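Local coordinates for beta-lactamase domain protein (Burkholderia ambifaria, PDB 5I0P), which binds two zinc ions and is probably a hydrolase of the metallo-beta-lactamase superfamily, at residues 110-115 against 182-187. Numbering follows the deposited sequence.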
# COMPACT_ATOMS: atom_id res chain seq x y z
N LEU A 110 9.01 10.15 3.91
CA LEU A 110 10.24 10.87 3.56
C LEU A 110 10.17 11.52 2.18
O LEU A 110 11.21 11.87 1.61
CB LEU A 110 11.45 9.95 3.63
CG LEU A 110 11.92 9.75 5.04
CD1 LEU A 110 13.11 8.83 5.05
CD2 LEU A 110 12.26 11.09 5.61
N ALA A 111 8.96 11.65 1.63
CA ALA A 111 8.82 12.20 0.29
C ALA A 111 9.35 13.64 0.23
O ALA A 111 10.15 13.98 -0.66
CB ALA A 111 7.37 12.11 -0.15
N ASN A 112 8.95 14.49 1.18
CA ASN A 112 9.44 15.87 1.14
C ASN A 112 10.95 15.92 1.32
O ASN A 112 11.65 16.60 0.56
CB ASN A 112 8.77 16.73 2.19
CG ASN A 112 9.06 18.20 1.94
OD1 ASN A 112 8.50 18.80 1.02
ND2 ASN A 112 9.95 18.77 2.72
N TRP A 113 11.48 15.19 2.30
CA TRP A 113 12.92 15.11 2.52
C TRP A 113 13.66 14.64 1.27
O TRP A 113 14.69 15.22 0.90
CB TRP A 113 13.19 14.15 3.67
CG TRP A 113 14.61 14.05 4.09
CD1 TRP A 113 15.29 14.92 4.87
CD2 TRP A 113 15.52 12.97 3.82
NE1 TRP A 113 16.56 14.46 5.09
CE2 TRP A 113 16.71 13.26 4.47
CE3 TRP A 113 15.42 11.78 3.09
CZ2 TRP A 113 17.83 12.43 4.38
CZ3 TRP A 113 16.55 10.94 3.03
CH2 TRP A 113 17.72 11.27 3.67
N LEU A 114 13.15 13.59 0.63
CA LEU A 114 13.76 13.11 -0.61
C LEU A 114 13.68 14.15 -1.71
O LEU A 114 14.68 14.48 -2.35
CB LEU A 114 13.08 11.82 -1.08
CG LEU A 114 13.44 10.59 -0.26
CD1 LEU A 114 12.70 9.39 -0.78
CD2 LEU A 114 14.92 10.34 -0.24
N CYS A 115 12.48 14.72 -1.91
CA CYS A 115 12.28 15.68 -2.98
C CYS A 115 13.25 16.82 -2.87
O CYS A 115 13.71 17.35 -3.90
CB CYS A 115 10.87 16.23 -2.92
SG CYS A 115 9.72 15.15 -3.63
N VAL A 182 5.11 11.34 8.98
CA VAL A 182 5.08 12.23 7.83
C VAL A 182 5.11 13.65 8.37
O VAL A 182 4.07 14.28 8.57
CB VAL A 182 3.87 11.94 6.93
CG1 VAL A 182 4.05 12.68 5.58
CG2 VAL A 182 3.69 10.40 6.75
N PRO A 183 6.29 14.17 8.71
CA PRO A 183 6.36 15.46 9.39
C PRO A 183 6.31 16.65 8.45
O PRO A 183 6.17 17.78 8.91
CB PRO A 183 7.70 15.38 10.14
CG PRO A 183 8.55 14.57 9.21
CD PRO A 183 7.62 13.55 8.57
N ALA A 184 6.38 16.41 7.15
CA ALA A 184 6.29 17.44 6.13
C ALA A 184 5.81 16.76 4.86
O ALA A 184 6.10 15.59 4.62
CB ALA A 184 7.63 18.16 5.89
N VAL A 185 5.09 17.51 4.04
CA VAL A 185 4.58 16.96 2.78
C VAL A 185 5.01 17.89 1.66
O VAL A 185 5.05 19.11 1.87
CB VAL A 185 3.05 16.77 2.85
CG1 VAL A 185 2.54 16.21 1.58
CG2 VAL A 185 2.69 15.82 3.94
N PRO A 186 5.40 17.39 0.50
CA PRO A 186 5.72 18.29 -0.61
C PRO A 186 4.50 19.12 -0.96
O PRO A 186 3.39 18.58 -1.08
CB PRO A 186 6.09 17.34 -1.75
CG PRO A 186 6.45 16.07 -1.08
CD PRO A 186 5.55 15.98 0.11
N PRO A 187 4.67 20.44 -1.10
CA PRO A 187 3.55 21.35 -1.38
C PRO A 187 3.09 21.35 -2.82
O PRO A 187 2.20 22.14 -3.15
CB PRO A 187 4.11 22.71 -1.00
CG PRO A 187 5.57 22.58 -1.27
CD PRO A 187 5.96 21.16 -1.04
O HOH W 1 6.42 13.46 2.46
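Asn112 lies along the extended chain of 184-186, its side chain overlapping the ring of Pro186 and the methyl of Ala184. With CG anti to the backbone N (chi1 -168°), the amide reaches out from the helix and its two ends part company: OD1 comes to 3.3 Å from Pro186 CA, whereas ND2 faces the methyl of Ala184, 4.0 Å from its CB. Pro186 N, 3.4 Å from OD1, carries no hydrogen to offer, so the two meet without a hydrogen bond. ND2 makes a weak hydrogen bond to Glu116 OE1, just past the end of the helix. The Pro186 ring packs against helix 111-115, its CG 3.7 Å from Asn112 N, with Ala111 CB and Cys115 SG each 4.2 Å from the same CG. Beside the ring, a water accepts from Asn112 N at 3.0 Å and lies 3.1 Å from Ala184 O, to which it can donate, although other acceptors compete for its protons. On the far side of the loop, Val185 packs on helices 105-108 and 131-141. The contact thus joins a short helix following the zinc-binding His102-His107 segment to the loop entering edge strand 190-192, at the periphery of the metallo-beta-lactamase fold.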